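Local coordinates for methyltransferase-like protein (Saccharopolyspora spinosa, PDB 4PNE) that catalyses a [4+2] cycloaddition in spinosyn biosynthesis, using a fold like that of the S-adenosylmethionine-dependent methyltransferases, at residues H62-W73 and V243-F254; I183-G191 and I294-G302. All blocks are in the same frame, centred on the assembly; numbering follows the deposited sequence.

Interaction 1 (H62-W73 and V243-F254); sequences HGYWENDGRASW and VSSRTRYFMPQF
His62 and Phe250 meet at one end of an aromatic cluster, completed by Trp73 and Phe254, that joins the loop leading into helix 73-88 to the start of helix 250-260. Packing is tight here. Phe250 CD1 sits over the centre of the His62 ring, 3.4 Å from His62 CE1, with the two rings inclined obliquely at 31°. The Phe250 ring also takes His62 CA over one face and turns its edge to the face of Trp73 in an offset edge-to-face pair, where Phe250 CE2 lies 3.8 Å from Trp73 CE3. Phe254 meets the Trp73 face in a plain edge-to-face pair, its plane nearly perpendicular to that of the indole.

The next layer is Trp65. Tyr249 CB lies over a face of its six-membered ring, a CH-pi contact, while the edge of the tyrosine ring approaches its five-membered ring. Over a face of Tyr249, in turn, lies Gly69 CA, a second CH-pi contact 3.7 Å from the centroid of the Tyr249 ring. The backbone is pinned where Trp65 N donates to Arg246 O at 2.9 Å. Gly63 O, buried against Thr247 CG2, has no polar partner.

Toward solvent the contact is looser and charged. Arg246 lays CB over the Tyr64 ring and bends at chi2 (-56°), carrying NH1 to Glu66 OE1 in a 2.9 Å salt bridge that meets the carboxylate from above its plane; Arg79 holds the other oxygen, Glu66 OE2. Waters reach the Gln253 amide, bonding OE1. Its NE2 donates to Gly69 O at 2.6 Å, nearly straight (164°), in the carbonyl plane and on a lone pair.

Interaction 2 (I183-G191 and I294-G302); sequences ILRVLKPGG and ILTARKPVG
A type II turn from Lys188 to Gly191 brings its backbone against the chain leaving strand 290-298: Lys299 N donates to Gly191 O at 2.9 Å, in the carbonyl plane, and Gly190 N returns a bond to Lys299 O at 2.8 Å, coming from above that carbonyl's plane. A weak second bond runs from Gly190 N to Pro300 O. Gly190 takes the positive phi (84°) of the third position of a type II turn.

Lys299 carries most of the side-chain contact. Its CG is anti to the backbone N (chi1 -171°) and the rest of the chain is extended, which takes the amine to the C-terminal end of helix 176-186. There Lys299 NZ donates to Leu184 O at 2.9 Å and to Leu187 O at 2.8 Å, approaching the latter almost in line with the carbonyl bond; Asn159 OD1 is a further partner. The positive charge at this helix end would favourably meet the carbonyl dipoles.

In this methyltransferase-like fold, the contact ties the turn between helix 176-186 and strand 191-200 to the end of the antiparallel neighbour, strand 290-298. The Leu184 side chain lies across the lysine stem, its CD1 3.7 Å from Lys299 CG. Farther out, Pro189 CB packs against the tail, 3.5 Å from Gly302 N. On the strand side Arg298 NE pairs with Glu236, while Arg298 NH1 and Gly190 O share a water.

Overall arrangement
Strand 290-298 is the common thread: interaction 2 grips its end, while Tyr292 on the same strand meets the ring of His62 from interaction 1. The two contacts lie with centres about 29 Å apart, yet they touch through Val243 CG1 and Ile294 CD1 at 3.9 Å. In sequence, each contact has one segment lying between the two of the other. Interaction 1 is the one beside the S-adenosyl-L-homocysteine pocket: the Trp73 side chain comes within about 8 Å of the bound ligand, and His62 directly follows Ile60 and His61, residues that bind it. Interaction 2 is more remote, its Arg185 side chain about 13 Å from the same ligand.

Interaction 1 (H62-W73 and V243-F254)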
# COMPACT_ATOMS: atom_id res chain seq x y z
N HIS A 62 3.67 5.45 3.40
CA HIS A 62 4.37 6.70 3.71
C HIS A 62 3.40 7.81 4.07
O HIS A 62 2.25 7.85 3.59
CB HIS A 62 5.20 7.14 2.51
CG HIS A 62 6.53 6.47 2.41
ND1 HIS A 62 6.75 5.14 2.75
CD2 HIS A 62 7.73 6.94 1.99
CE1 HIS A 62 8.03 4.86 2.58
NE2 HIS A 62 8.64 5.93 2.10
N GLY A 63 3.87 8.76 4.86
CA GLY A 63 3.10 9.95 5.14
C GLY A 63 3.28 10.99 4.05
O GLY A 63 4.30 11.02 3.35
N TYR A 64 2.31 11.89 3.98
CA TYR A 64 2.32 13.05 3.09
C TYR A 64 2.16 14.30 3.94
O TYR A 64 1.19 14.44 4.69
CB TYR A 64 1.18 12.91 2.06
CG TYR A 64 0.95 14.03 1.09
CD1 TYR A 64 0.35 15.21 1.49
CD2 TYR A 64 1.31 13.90 -0.23
CE1 TYR A 64 0.11 16.23 0.60
CE2 TYR A 64 1.07 14.91 -1.15
CZ TYR A 64 0.48 16.08 -0.73
OH TYR A 64 0.24 17.08 -1.63
N TRP A 65 3.16 15.18 3.86
CA TRP A 65 3.20 16.39 4.64
C TRP A 65 2.96 17.63 3.79
O TRP A 65 3.36 17.69 2.63
CB TRP A 65 4.55 16.53 5.34
CG TRP A 65 4.74 15.71 6.55
CD1 TRP A 65 4.58 16.13 7.83
CD2 TRP A 65 5.19 14.35 6.62
NE1 TRP A 65 4.89 15.12 8.70
CE2 TRP A 65 5.28 14.01 7.99
CE3 TRP A 65 5.53 13.39 5.67
CZ2 TRP A 65 5.67 12.75 8.42
CZ3 TRP A 65 5.93 12.13 6.10
CH2 TRP A 65 6.03 11.83 7.47
N GLU A 66 2.32 18.62 4.40
CA GLU A 66 2.09 19.92 3.78
C GLU A 66 3.18 20.96 4.06
O GLU A 66 3.28 21.97 3.37
CB GLU A 66 0.76 20.47 4.25
CG GLU A 66 -0.41 19.54 4.00
CD GLU A 66 -0.78 19.45 2.53
OE1 GLU A 66 -0.15 20.14 1.70
OE2 GLU A 66 -1.70 18.67 2.20
N ASN A 67 4.01 20.69 5.05
CA ASN A 67 5.08 21.59 5.45
C ASN A 67 6.33 20.78 5.77
O ASN A 67 6.51 19.69 5.25
CB ASN A 67 4.65 22.43 6.64
CG ASN A 67 4.27 21.59 7.84
OD1 ASN A 67 4.54 20.39 7.87
ND2 ASN A 67 3.66 22.22 8.84
N ASP A 68 7.19 21.30 6.65
CA ASP A 68 8.50 20.69 6.86
C ASP A 68 8.48 19.58 7.90
O ASP A 68 9.25 19.64 8.86
CB ASP A 68 9.54 21.76 7.25
CG ASP A 68 9.13 22.58 8.48
OD1 ASP A 68 7.91 22.68 8.76
OD2 ASP A 68 10.04 23.15 9.12
N GLY A 69 7.58 18.61 7.73
CA GLY A 69 7.60 17.39 8.51
C GLY A 69 7.02 17.45 9.91
O GLY A 69 7.33 16.59 10.74
N ARG A 70 6.20 18.46 10.20
CA ARG A 70 5.76 18.72 11.57
C ARG A 70 4.83 17.61 12.13
O ARG A 70 5.04 17.11 13.25
CB ARG A 70 5.05 20.08 11.64
CG ARG A 70 5.93 21.24 11.15
CD ARG A 70 7.08 21.60 12.09
NE ARG A 70 6.63 22.17 13.36
CZ ARG A 70 6.42 23.47 13.56
NH1 ARG A 70 6.65 24.36 12.59
NH2 ARG A 70 6.01 23.90 14.75
N ALA A 71 3.83 17.22 11.34
CA ALA A 71 2.88 16.18 11.77
C ALA A 71 3.57 14.86 12.04
O ALA A 71 4.59 14.57 11.44
CB ALA A 71 1.81 16.00 10.72
N SER A 72 2.99 14.05 12.92
CA SER A 72 3.45 12.68 13.12
C SER A 72 3.32 11.88 11.85
O SER A 72 2.43 12.19 11.01
CB SER A 72 2.64 12.00 14.20
OG SER A 72 1.30 11.78 13.77
N TRP A 73 4.12 10.82 11.69
CA TRP A 73 4.00 10.03 10.49
C TRP A 73 2.60 9.40 10.39
O TRP A 73 2.06 9.30 9.30
CB TRP A 73 5.08 8.95 10.36
CG TRP A 73 5.01 7.79 11.30
CD1 TRP A 73 5.67 7.66 12.47
CD2 TRP A 73 4.28 6.56 11.11
NE1 TRP A 73 5.38 6.44 13.05
CE2 TRP A 73 4.52 5.75 12.23
CE3 TRP A 73 3.41 6.10 10.13
CZ2 TRP A 73 3.96 4.49 12.37
CZ3 TRP A 73 2.85 4.84 10.28
CH2 TRP A 73 3.12 4.06 11.40
N VAL A 243 5.01 13.19 -5.71
CA VAL A 243 4.85 13.86 -4.43
C VAL A 243 6.07 13.54 -3.52
O VAL A 243 5.98 13.54 -2.31
CB VAL A 243 3.51 13.47 -3.73
CG1 VAL A 243 2.30 13.85 -4.62
CG2 VAL A 243 3.42 11.96 -3.39
N SER A 244 7.19 13.24 -4.15
CA SER A 244 8.40 12.93 -3.41
C SER A 244 8.76 14.03 -2.40
O SER A 244 9.26 13.73 -1.32
CB SER A 244 9.57 12.74 -4.35
OG SER A 244 9.26 11.80 -5.34
N SER A 245 8.56 15.30 -2.75
CA SER A 245 8.87 16.40 -1.84
C SER A 245 8.01 16.43 -0.57
O SER A 245 8.42 17.02 0.45
CB SER A 245 8.74 17.75 -2.55
OG SER A 245 7.41 18.01 -2.95
N ARG A 246 6.83 15.81 -0.64
CA ARG A 246 5.89 15.76 0.47
C ARG A 246 6.10 14.55 1.36
O ARG A 246 5.66 14.54 2.49
CB ARG A 246 4.46 15.73 -0.05
CG ARG A 246 4.17 16.71 -1.14
CD ARG A 246 4.50 18.14 -0.76
NE ARG A 246 3.69 19.05 -1.55
CZ ARG A 246 2.56 19.62 -1.13
NH1 ARG A 246 2.10 19.40 0.10
NH2 ARG A 246 1.91 20.43 -1.95
N THR A 247 6.73 13.50 0.85
CA THR A 247 6.82 12.25 1.61
C THR A 247 8.20 12.02 2.18
O THR A 247 8.44 11.02 2.86
CB THR A 247 6.45 11.05 0.75
OG1 THR A 247 7.37 10.99 -0.33
CG2 THR A 247 5.05 11.16 0.20
N ARG A 248 9.14 12.92 1.90
CA ARG A 248 10.54 12.63 2.22
C ARG A 248 10.80 12.57 3.71
O ARG A 248 11.86 12.09 4.14
CB ARG A 248 11.46 13.68 1.58
CG ARG A 248 11.26 15.07 2.12
CD ARG A 248 12.15 16.04 1.35
NE ARG A 248 12.22 17.37 1.93
CZ ARG A 248 12.86 17.72 3.05
NH1 ARG A 248 13.51 16.83 3.78
NH2 ARG A 248 12.83 18.99 3.43
N TYR A 249 9.89 13.13 4.49
CA TYR A 249 10.01 13.09 5.94
C TYR A 249 9.77 11.72 6.51
O TYR A 249 10.15 11.45 7.66
CB TYR A 249 9.06 14.10 6.56
CG TYR A 249 9.30 15.48 5.99
CD1 TYR A 249 8.51 15.99 4.96
CD2 TYR A 249 10.35 16.25 6.45
CE1 TYR A 249 8.77 17.23 4.42
CE2 TYR A 249 10.61 17.49 5.92
CZ TYR A 249 9.82 17.97 4.92
OH TYR A 249 10.11 19.22 4.41
N PHE A 250 9.16 10.82 5.73
CA PHE A 250 8.74 9.55 6.31
C PHE A 250 9.88 8.68 6.82
O PHE A 250 9.85 8.26 8.00
CB PHE A 250 7.88 8.71 5.34
CG PHE A 250 7.44 7.40 5.96
CD1 PHE A 250 8.11 6.24 5.65
CD2 PHE A 250 6.46 7.37 6.91
CE1 PHE A 250 7.78 5.05 6.28
CE2 PHE A 250 6.14 6.19 7.54
CZ PHE A 250 6.80 5.04 7.21
N MET A 251 10.84 8.35 5.98
CA MET A 251 11.86 7.39 6.42
C MET A 251 12.62 7.90 7.65
O MET A 251 12.81 7.14 8.60
CB MET A 251 12.84 7.03 5.31
CG MET A 251 12.25 6.17 4.21
SD MET A 251 11.60 4.61 4.76
CE MET A 251 13.06 3.77 5.39
N PRO A 252 13.04 9.17 7.67
CA PRO A 252 13.78 9.59 8.87
C PRO A 252 12.90 9.50 10.11
O PRO A 252 13.38 9.05 11.17
CB PRO A 252 14.16 11.05 8.56
CG PRO A 252 14.00 11.20 7.11
CD PRO A 252 13.01 10.21 6.63
N GLN A 253 11.63 9.89 10.00
CA GLN A 253 10.79 9.96 11.18
C GLN A 253 10.40 8.55 11.62
O GLN A 253 10.46 8.25 12.82
CB GLN A 253 9.53 10.81 10.95
CG GLN A 253 9.87 12.29 10.77
CD GLN A 253 8.69 13.24 10.94
OE1 GLN A 253 7.62 12.88 11.43
NE2 GLN A 253 8.89 14.49 10.53
N PHE A 254 10.07 7.68 10.68
CA PHE A 254 9.72 6.32 11.07
C PHE A 254 10.93 5.59 11.67
O PHE A 254 10.77 4.88 12.66
CB PHE A 254 9.17 5.53 9.88
CG PHE A 254 8.76 4.14 10.23
CD1 PHE A 254 7.56 3.92 10.86
CD2 PHE A 254 9.59 3.06 9.97
CE1 PHE A 254 7.18 2.64 11.24
CE2 PHE A 254 9.22 1.77 10.34
CZ PHE A 254 8.02 1.57 10.96
O HOH W 1 6.85 14.88 13.24
O HOH W 2 6.69 11.17 13.24

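Interaction 2 (I183-G191 and I294-G302)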
# COMPACT_ATOMS: atom_id res chain seq x y z
N ILE A 183 -6.83 -6.66 -11.61
CA ILE A 183 -7.57 -5.49 -11.14
C ILE A 183 -8.40 -4.91 -12.28
O ILE A 183 -9.58 -4.56 -12.10
CB ILE A 183 -6.63 -4.40 -10.53
CG1 ILE A 183 -5.96 -4.92 -9.27
CG2 ILE A 183 -7.44 -3.17 -10.18
CD1 ILE A 183 -4.80 -4.11 -8.80
N LEU A 184 -7.80 -4.80 -13.46
CA LEU A 184 -8.53 -4.30 -14.62
C LEU A 184 -9.74 -5.18 -14.91
O LEU A 184 -10.82 -4.66 -15.19
CB LEU A 184 -7.63 -4.23 -15.84
CG LEU A 184 -8.25 -3.58 -17.08
CD1 LEU A 184 -8.34 -2.09 -16.91
CD2 LEU A 184 -7.39 -3.90 -18.30
N ARG A 185 -9.54 -6.49 -14.83
CA ARG A 185 -10.61 -7.45 -15.09
C ARG A 185 -11.81 -7.23 -14.15
O ARG A 185 -12.97 -7.19 -14.61
CB ARG A 185 -10.12 -8.89 -14.94
CG ARG A 185 -11.18 -9.96 -15.31
CD ARG A 185 -10.64 -11.38 -15.22
NE ARG A 185 -10.28 -11.74 -13.84
CZ ARG A 185 -11.16 -12.00 -12.87
NH1 ARG A 185 -12.47 -11.96 -13.13
NH2 ARG A 185 -10.73 -12.33 -11.66
N VAL A 186 -11.55 -7.13 -12.85
CA VAL A 186 -12.65 -7.08 -11.88
C VAL A 186 -13.22 -5.66 -11.68
O VAL A 186 -14.27 -5.52 -11.09
CB VAL A 186 -12.24 -7.67 -10.50
CG1 VAL A 186 -11.70 -9.08 -10.66
CG2 VAL A 186 -11.20 -6.78 -9.82
N LEU A 187 -12.55 -4.62 -12.18
CA LEU A 187 -13.17 -3.30 -12.23
C LEU A 187 -14.27 -3.29 -13.27
O LEU A 187 -14.15 -3.95 -14.30
CB LEU A 187 -12.16 -2.21 -12.58
CG LEU A 187 -11.23 -1.74 -11.48
CD1 LEU A 187 -10.16 -0.88 -12.07
CD2 LEU A 187 -12.00 -0.95 -10.45
N LYS A 188 -15.31 -2.51 -12.99
CA LYS A 188 -16.36 -2.22 -13.97
C LYS A 188 -15.80 -1.26 -15.00
O LYS A 188 -14.84 -0.55 -14.74
CB LYS A 188 -17.58 -1.63 -13.25
CG LYS A 188 -18.22 -2.60 -12.30
CD LYS A 188 -19.27 -1.93 -11.42
CE LYS A 188 -19.87 -2.93 -10.46
NZ LYS A 188 -20.69 -2.23 -9.43
N PRO A 189 -16.41 -1.22 -16.20
CA PRO A 189 -15.98 -0.19 -17.15
C PRO A 189 -16.10 1.20 -16.55
O PRO A 189 -17.13 1.52 -15.91
CB PRO A 189 -16.94 -0.37 -18.33
CG PRO A 189 -17.39 -1.78 -18.23
CD PRO A 189 -17.44 -2.11 -16.76
N GLY A 190 -15.04 1.99 -16.72
CA GLY A 190 -14.98 3.29 -16.09
C GLY A 190 -14.48 3.27 -14.65
O GLY A 190 -14.28 4.33 -14.08
N GLY A 191 -14.33 2.09 -14.06
CA GLY A 191 -13.86 1.96 -12.69
C GLY A 191 -12.47 2.54 -12.50
O GLY A 191 -11.59 2.38 -13.34
N ILE A 294 1.67 9.15 -6.71
CA ILE A 294 0.25 8.88 -6.65
C ILE A 294 -0.27 8.82 -8.08
O ILE A 294 -0.09 9.78 -8.85
CB ILE A 294 -0.53 9.96 -5.86
CG1 ILE A 294 0.07 10.14 -4.46
CG2 ILE A 294 -2.01 9.59 -5.78
CD1 ILE A 294 -0.56 11.34 -3.71
N LEU A 295 -0.80 7.67 -8.48
CA LEU A 295 -1.34 7.44 -9.82
C LEU A 295 -2.84 7.16 -9.77
O LEU A 295 -3.31 6.39 -8.93
CB LEU A 295 -0.62 6.26 -10.49
CG LEU A 295 0.92 6.20 -10.33
CD1 LEU A 295 1.49 4.92 -10.94
CD2 LEU A 295 1.59 7.45 -10.90
N THR A 296 -3.60 7.75 -10.68
CA THR A 296 -5.02 7.45 -10.87
C THR A 296 -5.18 6.95 -12.29
O THR A 296 -4.69 7.55 -13.25
CB THR A 296 -5.91 8.67 -10.60
OG1 THR A 296 -5.52 9.27 -9.35
CG2 THR A 296 -7.39 8.29 -10.55
N ALA A 297 -5.85 5.82 -12.42
CA ALA A 297 -6.05 5.17 -13.69
C ALA A 297 -7.45 4.66 -13.73
O ALA A 297 -8.10 4.56 -12.69
CB ALA A 297 -5.07 4.06 -13.87
N ARG A 298 -7.97 4.39 -14.93
CA ARG A 298 -9.31 3.81 -15.01
C ARG A 298 -9.45 2.79 -16.13
O ARG A 298 -8.71 2.80 -17.12
CB ARG A 298 -10.35 4.90 -15.16
CG ARG A 298 -10.54 5.34 -16.55
CD ARG A 298 -11.81 6.11 -16.68
NE ARG A 298 -11.66 6.96 -17.84
CZ ARG A 298 -12.54 7.86 -18.22
NH1 ARG A 298 -13.67 8.03 -17.54
NH2 ARG A 298 -12.27 8.58 -19.30
N LYS A 299 -10.39 1.88 -15.94
CA LYS A 299 -10.78 0.94 -16.94
C LYS A 299 -11.57 1.74 -17.98
O LYS A 299 -12.45 2.52 -17.61
CB LYS A 299 -11.63 -0.17 -16.35
CG LYS A 299 -11.92 -1.34 -17.31
CD LYS A 299 -12.65 -2.44 -16.64
CE LYS A 299 -12.77 -3.67 -17.53
NZ LYS A 299 -13.21 -4.82 -16.75
N PRO A 300 -11.23 1.59 -19.26
CA PRO A 300 -11.97 2.31 -20.30
C PRO A 300 -13.47 2.06 -20.18
O PRO A 300 -13.91 0.97 -19.78
CB PRO A 300 -11.38 1.73 -21.59
CG PRO A 300 -10.01 1.33 -21.25
CD PRO A 300 -10.12 0.80 -19.82
N VAL A 301 -14.26 3.10 -20.45
CA VAL A 301 -15.71 2.97 -20.37
C VAL A 301 -16.21 2.04 -21.47
O VAL A 301 -15.54 1.85 -22.50
CB VAL A 301 -16.44 4.34 -20.48
CG1 VAL A 301 -15.93 5.34 -19.43
CG2 VAL A 301 -16.31 4.91 -21.88
N GLY A 302 -17.38 1.46 -21.23
CA GLY A 302 -17.96 0.47 -22.12
C GLY A 302 -19.06 -0.33 -21.42
O GLY A 302 -18.99 -1.56 -21.32
O HOH W 3 -15.10 6.63 -15.26